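Local coordinates for protein nickel-dependent hydrogenase large subunit (PDB 3MYR) that catalyses the reversible oxidation of hydrogen at a nickel-iron centre as the large subunit of a membrane-bound [NiFe] hydrogenase, probably recycling hydrogen released by nitrogenase, at residues B[322-327]-B[343-348]; B[377-382]-B[509-514]; B[383-388]-B[520-525]. One frame throughout, in Å; residues are numbered along the deposited sequence.

Overall arrangement
The three contacts are mutual neighbours beside the nickel-iron centre. Interactions 1 and 2 share a two-stranded antiparallel sheet, in which Phe327 O accepts a hydrogen bond from Ala378 N at 2.8 Å; their centres lie about 11 Å apart. The 383-388 loop of interaction 3 leaves strand 378-381 one residue past its end, and the centres of interactions 2 and 3 are about 7 Å apart, joined by a hydrogen bond from Arg380 NH2 to Gln522 O (2.8 Å). A cation-pi contact of Phe327 with Arg520 links interactions 1 and 3. Helix 509-514 touches NFV directly. The side chains of Glu326 and Lys377 each come within about 4 Å of the magnesium ion, whereas that of Glu387 stays about 11 Å from NFV.

Interaction 1. Residues B[322-327]-B[343-348]; sequences GEIQEF and LHPYEG
Glu326 and Leu343 form a single antiparallel bridge, a hydrogen-bonded pair in which Glu326 N gives to Leu343 O at 2.8 Å and Leu343 N returns a bond to Glu326 O at 2.9 Å. The first donor sits well above the carbonyl plane of Leu343, about 44° out of it. A water completes the grip on this oxygen: it donates to Leu343 O and, at 2.7 Å, to Glu326 OE2. The extended Glu326 chain, with CG beside its own backbone N, carries the carboxylate to this water, a reach that suits a long side chain ending in acceptor oxygens. One residue on, His344 holds CG anti to its backbone N (chi1 179°), which turns ND1 back to Ile324 O; the bond is weak, 3.1 Å and bent to 124°, and the oxygen meets the ring obliquely. Pro345 CD lies over the centre of that imidazole on one face and also packs on Ile324 CG2 at 4.2 Å. The rigid proline suits the start of a 3-10 turn, tightened by Glu347 N bonding to His344 O. Trp493 touches Ile324, His344 and Pro345. The side chain of Glu326 comes within about 5 Å of that of Glu42, a magnesium ligand. The single beta bridge, on the strand that pairs with 378-381, thus lies beside the magnesium site, consistent with a second-shell place for Glu326.

Interaction 2. Residues B[377-382]-B[509-514]; sequences KAPRWK and PSTWNA. With NFV (Ni-Fe oxidized active center), chain N.
Trp512 lies against Pro379, where helix 509-514 crosses strand 378-381 at nearly a right angle. Its CB starts out away from the strand, but with CG beside the backbone N (chi1 -71°) the indole comes back across it. CG is 4.2 Å from Pro379 CB. Farther along, CD2 and CE3 pass beneath this same carbon, which stands 3.5 Å from the centroid of the six-membered ring, 12° off its normal: a CH-pi contact over the face. CZ3 reaches Arg380 C at 3.5 Å, and at the far rim CH2 meets Trp381 CB, while Trp381 N comes in at the indole edge, in its plane. The compact, rigid proline lets CB lie on the indole face, and its CG presses on Thr511 CG2 at a tight 3.5 Å. Water joins Arg380 NH1 to Trp512 O, and Arg380 NE forms a salt bridge with Asp518. At the start of the helix, Ser510 N and OG (2.9 Å) both bond to N3 of NFV, a cyanide nitrogen, and Pro509 CD lies beside O1. Apolar packing thus holds the helix on the strand, while two hydrogen bonds, which would probably draw electron density toward the cyanide, hold its first turn to the metal centre.

Interaction 3. Residues B[383-388]-B[520-525]; sequences GRSVEV and RGQAGA
Gln522 grips the backbone of Gly383 and Ser385 just ahead of Gly524, the N-cap of helix 525-531. Glu527 OE2 accepts from Gly524 N, the backbone bond seen in a capping box; the reciprocal side-chain bond is absent, since glycine has no side chain. The two loops run the same way, their end-to-end directions 19° apart.

Hydrogen bonds carry most of the contact. The chi1 of Gln522, -167°, swings its extended chain across to the other loop, where it presents both ends of its amide. NE2 gives to Gly383 O at 2.9 Å, almost straight and in the plane of both the carbonyl and the amide. OE1 accepts from Ser385 N at 3.1 Å; that N-H also points straight at the oxygen but arrives from above the carbonyl plane, 59° out of it. NE2 has a second partner in Asp518 OD2, so the amide is fixed in its rotation. A leucine in its place would probably leave Gly383 O and Ser385 N without these mates and let the strand's exit loop drift from the helix start. Beside this pair, Ser385 OG donates to Ala523 O at 2.8 Å; the short serine suits a buried position facing the other loop.

Backbone shape and van der Waals contact do the rest. Gly383 has a positive phi at which a side chain would press on the preceding carbonyl oxygen. Ala525 CB makes a light contact with Glu387 CB at 4.4 Å, its small methyl suiting a place that faces the other loop, while the Glu387 carboxylate turns to Arg429 in a salt bridge.

Solvent closes the far end: one water donates to Val386 O at 2.7 Å and accepts from Ala525 N, an amide in the first turn of the helix, at 3.0 Å.

Interaction 1. Residues B[322-327]-B[343-348]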
loop_
_atom_site.group_PDB
_atom_site.type_symbol
_atom_site.label_atom_id
_atom_site.label_comp_id
_atom_site.label_asym_id
_atom_site.label_seq_id
_atom_site.Cartn_x
_atom_site.Cartn_y
_atom_site.Cartn_z
ATOM N N GLY B 322 -14.150 23.101 12.842
ATOM C CA GLY B 322 -15.371 22.978 12.041
ATOM C C GLY B 322 -15.104 22.642 10.584
ATOM O O GLY B 322 -16.016 22.665 9.738
ATOM N N GLU B 323 -13.860 22.372 10.228
ATOM C CA GLU B 323 -13.636 22.189 8.820
ATOM C C GLU B 323 -13.520 20.686 8.405
ATOM O O GLU B 323 -14.479 20.108 7.828
ATOM C CB GLU B 323 -12.502 23.107 8.357
ATOM C CG GLU B 323 -11.859 22.735 7.015
ATOM C CD GLU B 323 -11.031 23.894 6.413
ATOM O OE1 GLU B 323 -10.259 23.644 5.486
ATOM O OE2 GLU B 323 -11.173 25.053 6.871
ATOM N N ILE B 324 -12.425 20.041 8.770
ATOM C CA ILE B 324 -12.299 18.576 8.578
ATOM C C ILE B 324 -12.879 17.874 9.798
ATOM O O ILE B 324 -12.388 18.079 10.925
ATOM C CB ILE B 324 -10.861 18.136 8.434
ATOM C CG1 ILE B 324 -10.302 18.680 7.107
ATOM C CG2 ILE B 324 -10.760 16.580 8.452
ATOM C CD1 ILE B 324 -8.817 18.622 6.975
ATOM N N GLN B 325 -13.896 17.046 9.568
ATOM C CA GLN B 325 -14.468 16.273 10.664
ATOM C C GLN B 325 -14.769 14.894 10.201
ATOM O O GLN B 325 -15.117 14.731 9.039
ATOM C CB GLN B 325 -15.821 16.879 11.125
ATOM C CG GLN B 325 -15.779 18.356 11.481
ATOM C CD GLN B 325 -17.178 18.917 11.761
ATOM O OE1 GLN B 325 -17.458 19.221 12.877
ATOM N NE2 GLN B 325 -18.031 19.082 10.726
ATOM N N GLU B 326 -14.771 13.934 11.121
ATOM C CA GLU B 326 -15.176 12.593 10.740
ATOM C C GLU B 326 -16.458 12.232 11.455
ATOM O O GLU B 326 -16.576 12.439 12.705
ATOM C CB GLU B 326 -14.108 11.572 11.112
ATOM C CG GLU B 326 -12.789 11.748 10.329
ATOM C CD GLU B 326 -11.732 10.727 10.719
ATOM O OE1 GLU B 326 -11.474 9.837 9.864
ATOM O OE2 GLU B 326 -11.157 10.818 11.850
ATOM N N PHE B 327 -17.359 11.645 10.680
ATOM C CA PHE B 327 -18.697 11.283 11.168
ATOM C C PHE B 327 -18.795 9.769 11.228
ATOM O O PHE B 327 -18.030 9.038 10.535
ATOM C CB PHE B 327 -19.787 11.854 10.238
ATOM C CG PHE B 327 -19.962 13.343 10.359
ATOM C CD1 PHE B 327 -20.955 13.887 11.222
ATOM C CD2 PHE B 327 -19.165 14.214 9.631
ATOM C CE1 PHE B 327 -21.145 15.307 11.314
ATOM C CE2 PHE B 327 -19.329 15.623 9.709
ATOM C CZ PHE B 327 -20.334 16.181 10.564
ATOM N N LEU B 343 -16.337 14.717 14.506
ATOM C CA LEU B 343 -15.167 15.115 15.320
ATOM C C LEU B 343 -14.012 15.561 14.455
ATOM O O LEU B 343 -13.605 14.803 13.558
ATOM C CB LEU B 343 -14.708 13.962 16.226
ATOM C CG LEU B 343 -15.671 13.709 17.394
ATOM C CD1 LEU B 343 -15.266 12.439 18.161
ATOM C CD2 LEU B 343 -15.888 14.994 18.380
ATOM N N HIS B 344 -13.450 16.745 14.734
ATOM C CA HIS B 344 -12.155 17.138 14.152
ATOM C C HIS B 344 -11.078 16.169 14.716
ATOM O O HIS B 344 -11.200 15.737 15.854
ATOM C CB HIS B 344 -11.784 18.604 14.536
ATOM C CG HIS B 344 -10.467 19.038 13.983
ATOM N ND1 HIS B 344 -10.336 19.558 12.715
ATOM C CD2 HIS B 344 -9.210 18.852 14.439
ATOM C CE1 HIS B 344 -9.059 19.753 12.449
ATOM N NE2 HIS B 344 -8.356 19.313 13.467
ATOM N N PRO B 345 -10.046 15.805 13.917
ATOM C CA PRO B 345 -9.113 14.741 14.343
ATOM C C PRO B 345 -8.287 15.049 15.605
ATOM O O PRO B 345 -7.825 14.120 16.253
ATOM C CB PRO B 345 -8.184 14.561 13.112
ATOM C CG PRO B 345 -8.944 15.117 11.983
ATOM C CD PRO B 345 -9.769 16.247 12.542
ATOM N N TYR B 346 -8.088 16.315 15.983
ATOM C CA TYR B 346 -7.458 16.524 17.278
ATOM C C TYR B 346 -8.308 16.006 18.417
ATOM O O TYR B 346 -7.778 15.732 19.499
ATOM C CB TYR B 346 -7.130 18.007 17.579
ATOM C CG TYR B 346 -5.891 18.552 16.871
ATOM C CD1 TYR B 346 -5.937 19.821 16.230
ATOM C CD2 TYR B 346 -4.680 17.826 16.851
ATOM C CE1 TYR B 346 -4.806 20.381 15.670
ATOM C CE2 TYR B 346 -3.505 18.398 16.271
ATOM C CZ TYR B 346 -3.603 19.640 15.679
ATOM O OH TYR B 346 -2.504 20.194 15.132
ATOM N N GLU B 347 -9.605 15.853 18.163
ATOM C CA GLU B 347 -10.557 15.366 19.178
ATOM C C GLU B 347 -11.185 14.027 18.751
ATOM O O GLU B 347 -12.208 13.597 19.304
ATOM C CB GLU B 347 -11.658 16.394 19.354
ATOM C CG GLU B 347 -11.110 17.683 19.920
ATOM C CD GLU B 347 -12.127 18.827 19.830
ATOM O OE1 GLU B 347 -12.419 19.414 20.898
ATOM O OE2 GLU B 347 -12.625 19.136 18.695
ATOM N N GLY B 348 -10.517 13.338 17.829
ATOM C CA GLY B 348 -11.069 12.103 17.229
ATOM C C GLY B 348 -11.211 11.055 18.291
ATOM O O GLY B 348 -10.482 11.078 19.279
HETATM O O HOH W 1 -11.749 12.463 13.874
#

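Interaction 2. Residues B[377-382]-B[509-514]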
loop_
_atom_site.group_PDB
_atom_site.type_symbol
_atom_site.label_atom_id
_atom_site.label_comp_id
_atom_site.label_asym_id
_atom_site.label_seq_id
_atom_site.Cartn_x
_atom_site.Cartn_y
_atom_site.Cartn_z
ATOM N N LYS B 377 -14.725 5.376 9.061
ATOM C CA LYS B 377 -15.351 6.671 9.398
ATOM C C LYS B 377 -15.720 7.441 8.102
ATOM O O LYS B 377 -15.217 7.109 7.013
ATOM C CB LYS B 377 -14.419 7.505 10.263
ATOM C CG LYS B 377 -14.148 6.889 11.645
ATOM C CD LYS B 377 -13.185 7.762 12.417
ATOM C CE LYS B 377 -12.895 7.112 13.777
ATOM N NZ LYS B 377 -11.804 7.867 14.535
ATOM N N ALA B 378 -16.601 8.454 8.231
ATOM C CA ALA B 378 -17.003 9.298 7.105
ATOM C C ALA B 378 -16.449 10.730 7.187
ATOM O O ALA B 378 -17.030 11.561 7.882
ATOM C CB ALA B 378 -18.534 9.309 6.968
ATOM N N PRO B 379 -15.308 10.994 6.525
ATOM C CA PRO B 379 -14.689 12.313 6.644
ATOM C C PRO B 379 -15.470 13.253 5.733
ATOM O O PRO B 379 -15.870 12.862 4.628
ATOM C CB PRO B 379 -13.242 12.084 6.079
ATOM C CG PRO B 379 -13.022 10.633 6.261
ATOM C CD PRO B 379 -14.394 10.056 5.858
ATOM N N ARG B 380 -15.641 14.485 6.182
ATOM C CA ARG B 380 -16.327 15.514 5.390
ATOM C C ARG B 380 -15.500 16.804 5.497
ATOM O O ARG B 380 -14.853 17.050 6.528
ATOM C CB ARG B 380 -17.759 15.758 5.951
ATOM C CG ARG B 380 -18.736 14.554 5.807
ATOM C CD ARG B 380 -18.955 14.246 4.349
ATOM N NE ARG B 380 -19.883 13.116 4.126
ATOM C CZ ARG B 380 -19.515 11.845 3.893
ATOM N NH1 ARG B 380 -18.236 11.483 3.940
ATOM N NH2 ARG B 380 -20.431 10.911 3.652
ATOM N N TRP B 381 -15.550 17.643 4.467
ATOM C CA TRP B 381 -14.818 18.906 4.482
ATOM C C TRP B 381 -15.877 19.988 4.520
ATOM O O TRP B 381 -16.644 20.121 3.547
ATOM C CB TRP B 381 -13.952 19.041 3.206
ATOM C CG TRP B 381 -13.112 20.317 3.223
ATOM C CD1 TRP B 381 -11.967 20.542 3.959
ATOM C CD2 TRP B 381 -13.394 21.554 2.537
ATOM N NE1 TRP B 381 -11.522 21.821 3.744
ATOM C CE2 TRP B 381 -12.391 22.475 2.906
ATOM C CE3 TRP B 381 -14.388 21.964 1.631
ATOM C CZ2 TRP B 381 -12.334 23.786 2.385
ATOM C CZ3 TRP B 381 -14.367 23.296 1.140
ATOM C CH2 TRP B 381 -13.342 24.193 1.537
ATOM N N LYS B 382 -15.977 20.708 5.647
ATOM C CA LYS B 382 -17.074 21.697 5.836
ATOM C C LYS B 382 -18.451 21.089 5.483
ATOM O O LYS B 382 -19.254 21.697 4.756
ATOM C CB LYS B 382 -16.795 22.939 4.963
ATOM C CG LYS B 382 -15.569 23.765 5.434
ATOM C CD LYS B 382 -15.434 25.115 4.667
ATOM C CE LYS B 382 -14.130 25.788 5.083
ATOM N NZ LYS B 382 -13.871 27.115 4.375
ATOM N N PRO B 509 -6.487 8.901 2.661
ATOM C CA PRO B 509 -7.233 9.136 1.403
ATOM C C PRO B 509 -8.406 8.176 1.108
ATOM O O PRO B 509 -9.513 8.624 0.800
ATOM C CB PRO B 509 -6.142 9.115 0.312
ATOM C CG PRO B 509 -4.860 8.708 1.005
ATOM C CD PRO B 509 -5.030 9.076 2.463
ATOM N N SER B 510 -8.222 6.884 1.334
ATOM C CA SER B 510 -9.310 5.963 1.039
ATOM C C SER B 510 -10.375 6.070 2.129
ATOM O O SER B 510 -11.490 5.700 1.855
ATOM C CB SER B 510 -8.815 4.520 0.894
ATOM O OG SER B 510 -8.098 4.435 -0.317
ATOM N N THR B 511 -10.061 6.627 3.320
ATOM C CA THR B 511 -11.148 6.999 4.272
ATOM C C THR B 511 -12.108 7.987 3.632
ATOM O O THR B 511 -13.308 7.763 3.606
ATOM C CB THR B 511 -10.640 7.552 5.649
ATOM O OG1 THR B 511 -9.511 6.772 6.062
ATOM C CG2 THR B 511 -11.759 7.425 6.710
ATOM N N TRP B 512 -11.581 9.085 3.092
ATOM C CA TRP B 512 -12.419 10.046 2.348
ATOM C C TRP B 512 -13.202 9.355 1.250
ATOM O O TRP B 512 -14.443 9.508 1.171
ATOM C CB TRP B 512 -11.511 11.117 1.652
ATOM C CG TRP B 512 -10.897 12.072 2.633
ATOM C CD1 TRP B 512 -9.643 12.023 3.139
ATOM C CD2 TRP B 512 -11.523 13.239 3.197
ATOM N NE1 TRP B 512 -9.418 13.108 3.970
ATOM C CE2 TRP B 512 -10.566 13.860 4.039
ATOM C CE3 TRP B 512 -12.806 13.823 3.065
ATOM C CZ2 TRP B 512 -10.839 15.052 4.757
ATOM C CZ3 TRP B 512 -13.094 15.000 3.786
ATOM C CH2 TRP B 512 -12.100 15.623 4.618
ATOM N N ASN B 513 -12.489 8.683 0.323
ATOM C CA ASN B 513 -13.190 8.228 -0.903
ATOM C C ASN B 513 -14.173 7.085 -0.671
ATOM O O ASN B 513 -15.255 7.023 -1.265
ATOM C CB ASN B 513 -12.135 7.797 -1.955
ATOM C CG ASN B 513 -11.331 8.981 -2.486
ATOM O OD1 ASN B 513 -11.805 10.118 -2.475
ATOM N ND2 ASN B 513 -10.157 8.710 -3.014
ATOM N N ALA B 514 -13.767 6.112 0.154
ATOM C CA ALA B 514 -14.531 4.859 0.317
ATOM C C ALA B 514 -15.513 4.922 1.511
ATOM O O ALA B 514 -16.251 3.945 1.809
ATOM C CB ALA B 514 -13.542 3.743 0.550
HETATM FE FE NFV N . -2.685 4.671 1.416
HETATM NI NI NFV N . -2.554 1.661 1.455
HETATM C C1 NFV N . -2.445 5.977 2.261
HETATM O O1 NFV N . -2.262 7.042 2.868
HETATM C C2 NFV N . -2.122 5.622 -0.137
HETATM N N2 NFV N . -1.754 6.228 -1.086
HETATM C C3 NFV N . -4.498 5.085 1.110
HETATM N N3 NFV N . -5.631 5.333 0.947
HETATM O O4 NFV N . -2.929 3.071 0.264
HETATM O O HOH W 2 -16.985 9.179 2.852
#

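Interaction 3. Residues B[383-388]-B[520-525]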
loop_
_atom_site.group_PDB
_atom_site.type_symbol
_atom_site.label_atom_id
_atom_site.label_comp_id
_atom_site.label_asym_id
_atom_site.label_seq_id
_atom_site.Cartn_x
_atom_site.Cartn_y
_atom_site.Cartn_z
ATOM N N GLY B 383 -18.709 19.864 5.930
ATOM C CA GLY B 383 -19.967 19.186 5.578
ATOM C C GLY B 383 -20.066 18.524 4.194
ATOM O O GLY B 383 -21.004 17.822 3.955
ATOM N N ARG B 384 -19.108 18.709 3.292
ATOM C CA ARG B 384 -19.171 18.128 1.955
ATOM C C ARG B 384 -18.395 16.841 1.865
ATOM O O ARG B 384 -17.333 16.706 2.470
ATOM C CB ARG B 384 -18.643 19.127 0.915
ATOM C CG ARG B 384 -19.700 20.273 0.790
ATOM C CD ARG B 384 -19.180 21.500 0.226
ATOM N NE ARG B 384 -19.029 22.438 1.313
ATOM C CZ ARG B 384 -19.525 23.668 1.346
ATOM N NH1 ARG B 384 -20.193 24.147 0.308
ATOM N NH2 ARG B 384 -19.315 24.408 2.417
ATOM N N SER B 385 -18.955 15.906 1.121
ATOM C CA SER B 385 -18.254 14.767 0.562
ATOM C C SER B 385 -17.325 15.257 -0.499
ATOM O O SER B 385 -17.752 16.022 -1.355
ATOM C CB SER B 385 -19.232 13.801 -0.070
ATOM O OG SER B 385 -19.884 13.084 0.953
ATOM N N VAL B 386 -16.062 14.789 -0.462
ATOM C CA VAL B 386 -15.105 15.199 -1.444
ATOM C C VAL B 386 -14.365 13.957 -1.989
ATOM O O VAL B 386 -14.377 12.880 -1.366
ATOM C CB VAL B 386 -14.081 16.265 -0.856
ATOM C CG1 VAL B 386 -14.774 17.467 -0.303
ATOM C CG2 VAL B 386 -13.289 15.651 0.258
ATOM N N GLU B 387 -13.691 14.141 -3.120
ATOM C CA GLU B 387 -12.826 13.106 -3.672
ATOM C C GLU B 387 -11.366 13.558 -3.496
ATOM O O GLU B 387 -11.058 14.761 -3.696
ATOM C CB GLU B 387 -13.094 12.880 -5.155
ATOM C CG GLU B 387 -11.992 12.016 -5.808
ATOM C CD GLU B 387 -12.341 11.493 -7.202
ATOM O OE1 GLU B 387 -11.415 11.048 -7.950
ATOM O OE2 GLU B 387 -13.538 11.564 -7.579
ATOM N N VAL B 388 -10.470 12.624 -3.121
ATOM C CA VAL B 388 -9.062 12.973 -3.078
ATOM C C VAL B 388 -8.301 12.059 -4.041
ATOM O O VAL B 388 -8.820 11.031 -4.498
ATOM C CB VAL B 388 -8.452 12.814 -1.627
ATOM C CG1 VAL B 388 -9.194 13.823 -0.669
ATOM C CG2 VAL B 388 -8.683 11.360 -1.105
ATOM N N ARG B 520 -26.804 13.208 6.866
ATOM C CA ARG B 520 -27.711 13.828 5.887
ATOM C C ARG B 520 -27.973 12.825 4.751
ATOM O O ARG B 520 -28.518 13.203 3.713
ATOM C CB ARG B 520 -27.105 15.140 5.301
ATOM C CG ARG B 520 -26.885 16.360 6.277
ATOM C CD ARG B 520 -26.125 15.975 7.641
ATOM N NE ARG B 520 -24.746 16.520 7.767
ATOM C CZ ARG B 520 -23.685 15.951 8.384
ATOM N NH1 ARG B 520 -22.525 16.602 8.302
ATOM N NH2 ARG B 520 -23.734 14.743 9.018
ATOM N N GLY B 521 -27.531 11.567 4.913
ATOM C CA GLY B 521 -27.639 10.591 3.841
ATOM C C GLY B 521 -26.688 10.909 2.663
ATOM O O GLY B 521 -26.837 10.334 1.574
ATOM N N GLN B 522 -25.700 11.797 2.864
ATOM C CA GLN B 522 -24.790 12.176 1.781
ATOM C C GLN B 522 -23.742 11.061 1.569
ATOM O O GLN B 522 -23.010 10.692 2.481
ATOM C CB GLN B 522 -24.094 13.473 2.140
ATOM C CG GLN B 522 -23.381 14.117 1.017
ATOM C CD GLN B 522 -22.602 15.372 1.443
ATOM O OE1 GLN B 522 -21.996 16.044 0.600
ATOM N NE2 GLN B 522 -22.514 15.617 2.735
ATOM N N ALA B 523 -23.694 10.535 0.352
ATOM C CA ALA B 523 -22.857 9.391 -0.011
ATOM C C ALA B 523 -21.387 9.802 -0.110
ATOM O O ALA B 523 -21.093 10.975 -0.440
ATOM C CB ALA B 523 -23.350 8.779 -1.399
ATOM N N GLY B 524 -20.470 8.836 0.076
ATOM C CA GLY B 524 -19.073 9.068 -0.217
ATOM C C GLY B 524 -18.715 8.896 -1.702
ATOM O O GLY B 524 -19.551 8.457 -2.498
ATOM N N ALA B 525 -17.446 9.195 -2.063
ATOM C CA ALA B 525 -17.013 9.185 -3.482
ATOM C C ALA B 525 -17.329 7.858 -4.217
ATOM O O ALA B 525 -17.917 7.887 -5.294
ATOM C CB ALA B 525 -15.593 9.563 -3.635
HETATM O O HOH W 3 -16.073 11.130 -0.218
#